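Local atomic coordinates of aminotransferase (PDB entry 3JTX), a protein that probably catalyses pyridoxal 5'-phosphate-dependent transfer of amino groups, as a dimeric class I/II aminotransferase with the cofactor bound to a lysine. Residues 127-138 and 359-369. Sequence-based numbering, arbitrary orientation.
Sequences NPFYQIYEGATL and LARDTEQGNPG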
loop_
_atom_site.group_PDB
_atom_site.type_symbol
_atom_site.label_atom_id
_atom_site.label_comp_id
_atom_site.label_asym_id
_atom_site.label_seq_id
_atom_site.Cartn_x
_atom_site.Cartn_y
_atom_site.Cartn_z
ATOM N N ASN A 127 -6.733 25.414 -2.106
ATOM C CA ASN A 127 -8.179 25.374 -1.873
ATOM C C ASN A 127 -8.865 26.064 -3.053
ATOM O O ASN A 127 -8.676 27.270 -3.239
ATOM C CB ASN A 127 -8.515 26.066 -0.568
ATOM C CG ASN A 127 -9.921 25.773 -0.075
ATOM O OD1 ASN A 127 -10.480 24.694 -0.312
ATOM N ND2 ASN A 127 -10.490 26.736 0.672
ATOM N N PRO A 128 -9.638 25.306 -3.872
ATOM C CA PRO A 128 -10.040 23.895 -3.754
ATOM C C PRO A 128 -8.888 22.889 -3.664
ATOM O O PRO A 128 -7.794 23.129 -4.208
ATOM C CB PRO A 128 -10.866 23.647 -5.031
ATOM C CG PRO A 128 -11.333 24.964 -5.452
ATOM C CD PRO A 128 -10.214 25.920 -5.080
ATOM N N PHE A 129 -9.151 21.769 -2.984
ATOM C CA PHE A 129 -8.117 20.781 -2.667
ATOM C C PHE A 129 -8.471 19.387 -3.182
ATOM O O PHE A 129 -9.604 19.120 -3.571
ATOM C CB PHE A 129 -7.862 20.748 -1.146
ATOM C CG PHE A 129 -9.043 20.308 -0.317
ATOM C CD1 PHE A 129 -10.013 21.222 0.083
ATOM C CD2 PHE A 129 -9.170 18.987 0.096
ATOM C CE1 PHE A 129 -11.100 20.824 0.842
ATOM C CE2 PHE A 129 -10.246 18.582 0.873
ATOM C CZ PHE A 129 -11.220 19.502 1.240
ATOM N N TYR A 130 -7.475 18.510 -3.192
ATOM C CA TYR A 130 -7.673 17.089 -3.467
ATOM C C TYR A 130 -7.797 16.383 -2.134
ATOM O O TYR A 130 -6.964 16.568 -1.239
ATOM C CB TYR A 130 -6.497 16.527 -4.277
ATOM C CG TYR A 130 -6.558 15.055 -4.639
ATOM C CD1 TYR A 130 -7.604 14.533 -5.394
ATOM C CD2 TYR A 130 -5.520 14.195 -4.285
ATOM C CE1 TYR A 130 -7.619 13.172 -5.767
ATOM C CE2 TYR A 130 -5.531 12.833 -4.649
ATOM C CZ TYR A 130 -6.575 12.329 -5.377
ATOM O OH TYR A 130 -6.569 10.975 -5.714
ATOM N N GLN A 131 -8.860 15.588 -2.023
ATOM C CA GLN A 131 -9.254 14.826 -0.817
ATOM C C GLN A 131 -8.109 14.295 0.049
ATOM O O GLN A 131 -8.103 14.500 1.275
ATOM C CB GLN A 131 -10.164 13.637 -1.257
ATOM C CG GLN A 131 -9.476 12.630 -2.320
ATOM C CD GLN A 131 -10.380 12.219 -3.520
ATOM O OE1 GLN A 131 -10.388 11.052 -3.960
ATOM N NE2 GLN A 131 -11.128 13.171 -4.042
ATOM N N ILE A 132 -7.133 13.630 -0.579
ATOM C CA ILE A 132 -6.033 12.973 0.135
ATOM C C ILE A 132 -5.230 13.974 0.966
ATOM O O ILE A 132 -4.789 13.657 2.051
ATOM C CB ILE A 132 -5.071 12.217 -0.839
ATOM C CG1 ILE A 132 -5.747 10.970 -1.411
ATOM C CG2 ILE A 132 -3.777 11.822 -0.134
ATOM C CD1 ILE A 132 -6.217 9.994 -0.364
ATOM N N TYR A 133 -5.067 15.209 0.462
ATOM C CA TYR A 133 -4.275 16.209 1.201
ATOM C C TYR A 133 -4.870 16.437 2.598
ATOM O O TYR A 133 -4.144 16.498 3.597
ATOM C CB TYR A 133 -4.147 17.557 0.463
ATOM C CG TYR A 133 -3.724 17.485 -0.987
ATOM C CD1 TYR A 133 -3.050 16.371 -1.509
ATOM C CD2 TYR A 133 -4.001 18.540 -1.856
ATOM C CE1 TYR A 133 -2.699 16.310 -2.857
ATOM C CE2 TYR A 133 -3.623 18.486 -3.194
ATOM C CZ TYR A 133 -2.989 17.375 -3.682
ATOM O OH TYR A 133 -2.684 17.324 -5.013
ATOM N N GLU A 134 -6.190 16.554 2.658
ATOM C CA GLU A 134 -6.888 16.775 3.919
ATOM C C GLU A 134 -6.854 15.529 4.803
ATOM O O GLU A 134 -6.499 15.596 5.973
ATOM C CB GLU A 134 -8.335 17.161 3.648
ATOM C CG GLU A 134 -9.143 17.348 4.922
ATOM C CD GLU A 134 -10.641 17.458 4.665
ATOM O OE1 GLU A 134 -11.206 16.689 3.842
ATOM O OE2 GLU A 134 -11.249 18.307 5.328
ATOM N N GLY A 135 -7.234 14.385 4.241
ATOM C CA GLY A 135 -7.265 13.151 5.017
ATOM C C GLY A 135 -5.915 12.767 5.591
ATOM O O GLY A 135 -5.816 12.376 6.754
ATOM N N ALA A 136 -4.875 12.863 4.771
ATOM C CA ALA A 136 -3.530 12.452 5.173
ATOM C C ALA A 136 -3.046 13.305 6.338
ATOM O O ALA A 136 -2.497 12.794 7.318
ATOM C CB ALA A 136 -2.555 12.560 3.970
ATOM N N THR A 137 -3.272 14.615 6.228
ATOM C CA THR A 137 -2.881 15.558 7.256
ATOM C C THR A 137 -3.602 15.278 8.568
ATOM O O THR A 137 -2.952 15.114 9.599
ATOM C CB THR A 137 -3.133 17.007 6.786
ATOM O OG1 THR A 137 -2.351 17.251 5.599
ATOM C CG2 THR A 137 -2.777 18.018 7.906
ATOM N N LEU A 138 -4.932 15.176 8.517
ATOM C CA LEU A 138 -5.739 14.998 9.738
ATOM C C LEU A 138 -5.481 13.634 10.384
ATOM O O LEU A 138 -5.279 13.546 11.599
ATOM C CB LEU A 138 -7.232 15.230 9.450
ATOM C CG LEU A 138 -7.606 16.684 9.089
ATOM C CD1 LEU A 138 -9.101 16.852 8.805
ATOM C CD2 LEU A 138 -7.156 17.687 10.169
ATOM N N LEU A 359 -15.453 20.595 -3.477
ATOM C CA LEU A 359 -14.002 20.375 -3.565
ATOM C C LEU A 359 -13.205 21.351 -2.698
ATOM O O LEU A 359 -11.966 21.394 -2.773
ATOM C CB LEU A 359 -13.534 20.523 -5.032
ATOM C CG LEU A 359 -14.165 19.557 -6.039
ATOM C CD1 LEU A 359 -13.696 19.858 -7.469
ATOM C CD2 LEU A 359 -13.798 18.141 -5.639
ATOM N N ALA A 360 -13.914 22.146 -1.891
ATOM C CA ALA A 360 -13.290 23.230 -1.154
ATOM C C ALA A 360 -13.797 23.325 0.281
ATOM O O ALA A 360 -14.886 22.841 0.613
ATOM C CB ALA A 360 -13.537 24.538 -1.873
ATOM N N ARG A 361 -12.975 23.944 1.124
ATOM C CA ARG A 361 -13.391 24.373 2.444
ATOM C C ARG A 361 -13.577 25.894 2.519
ATOM O O ARG A 361 -12.907 26.663 1.848
ATOM C CB ARG A 361 -12.389 23.932 3.512
ATOM C CG ARG A 361 -13.083 23.835 4.853
ATOM C CD ARG A 361 -12.213 23.506 5.956
ATOM N NE ARG A 361 -11.817 22.101 6.013
ATOM C CZ ARG A 361 -11.058 21.623 6.991
ATOM N NH1 ARG A 361 -10.650 22.445 7.957
ATOM N NH2 ARG A 361 -10.697 20.350 7.011
ATOM N N ASP A 362 -14.538 26.287 3.340
ATOM C CA ASP A 362 -14.758 27.709 3.653
ATOM C C ASP A 362 -13.616 28.341 4.484
ATOM O O ASP A 362 -13.023 27.731 5.366
ATOM C CB ASP A 362 -16.115 27.908 4.337
ATOM C CG ASP A 362 -16.962 28.964 3.652
ATOM O OD1 ASP A 362 -16.520 30.133 3.533
ATOM O OD2 ASP A 362 -18.075 28.611 3.219
ATOM N N THR A 363 -13.284 29.594 4.149
ATOM C CA THR A 363 -12.207 30.317 4.825
ATOM C C THR A 363 -12.622 31.746 5.169
ATOM O O THR A 363 -13.706 32.196 4.786
ATOM C CB THR A 363 -10.922 30.400 3.950
ATOM O OG1 THR A 363 -11.119 31.341 2.873
ATOM C CG2 THR A 363 -10.548 29.013 3.390
ATOM N N GLU A 364 -11.740 32.468 5.862
ATOM C CA GLU A 364 -11.952 33.891 6.120
ATOM C C GLU A 364 -12.143 34.683 4.816
ATOM O O GLU A 364 -12.621 35.814 4.850
ATOM C CB GLU A 364 -10.803 34.485 6.948
ATOM N N GLN A 365 -11.774 34.099 3.673
ATOM C CA GLN A 365 -12.016 34.744 2.364
ATOM C C GLN A 365 -13.085 34.034 1.512
ATOM O O GLN A 365 -13.091 34.165 0.280
ATOM C CB GLN A 365 -10.689 34.864 1.594
ATOM C CG GLN A 365 -9.625 35.675 2.350
ATOM C CD GLN A 365 -8.264 35.706 1.663
ATOM O OE1 GLN A 365 -7.852 34.742 0.992
ATOM N NE2 GLN A 365 -7.545 36.813 1.845
ATOM N N GLY A 366 -14.009 33.321 2.164
ATOM C CA GLY A 366 -15.074 32.572 1.474
ATOM C C GLY A 366 -14.618 31.219 0.932
ATOM O O GLY A 366 -13.420 30.894 1.015
ATOM N N ASN A 367 -15.580 30.432 0.412
ATOM C CA ASN A 367 -15.337 29.108 -0.194
ATOM C C ASN A 367 -14.978 29.313 -1.666
ATOM O O ASN A 367 -15.840 29.725 -2.454
ATOM C CB ASN A 367 -16.581 28.202 -0.040
ATOM C CG ASN A 367 -16.423 26.832 -0.705
ATOM O OD1 ASN A 367 -15.944 26.726 -1.831
ATOM N ND2 ASN A 367 -16.834 25.776 -0.006
ATOM N N PRO A 368 -13.703 29.049 -2.039
ATOM C CA PRO A 368 -13.259 29.350 -3.395
ATOM C C PRO A 368 -13.726 28.317 -4.452
ATOM O O PRO A 368 -13.366 28.443 -5.622
ATOM C CB PRO A 368 -11.735 29.353 -3.260
ATOM C CG PRO A 368 -11.471 28.352 -2.192
ATOM C CD PRO A 368 -12.604 28.497 -1.221
ATOM N N GLY A 369 -14.473 27.296 -4.018
ATOM C CA GLY A 369 -15.199 26.405 -4.915
ATOM C C GLY A 369 -16.576 26.913 -5.314
ATOM O O GLY A 369 -17.089 26.557 -6.370
HETATM O O HOH W 1 -13.332 20.026 4.429
#
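In the large, cofactor-binding domain of a class I/II aminotransferase, the end of strand 122-127 and the cis-proline link that follows it, before helix 131-139, meet the 359-369 loop, and the side-chain amide of N127 pairs there with both backbone groups of R361. The R361 N-H reaches N127 OD1 at 3.0 Å, in the carbonyl plane and on a lone pair, while N127 ND2 gives a nearly straight bond (169°) to R361 O. With CG anti to the backbone N (chi1 -165°), the amide is carried over to that loop, and ND2 also bonds N148 OD1, at the end of strand 143-148. Two residues on, F129 N donates to L359 O over 2.8 Å, nearly along the C=O axis, on the far side of P128 in sequence. The proline ring lies against L359, A360 and P368, its CB 4.1 Å from L359 CB and its CD near P368 CG. In fold terms, the contact joins the loop between strands 354-355 and 372-376 of the small antiparallel sheet to the end of strand 122-127 of the seven-stranded central sheet. The F129 ring turns its edge to the A360-R361 peptide, CE1 lying 3.7 Å from R361 N. Beyond it, R361 bends at chi3 (-76°) to bring NH2 within 2.7 Å of E134 OE2 on helix 131-139. This salt bridge uses the anti lone pair of OE2 and lies in the guanidinium plane, although the carboxylate plane is turned 48° from it; a water donating to OE2 and accepting from R361 NE bridges the same two groups.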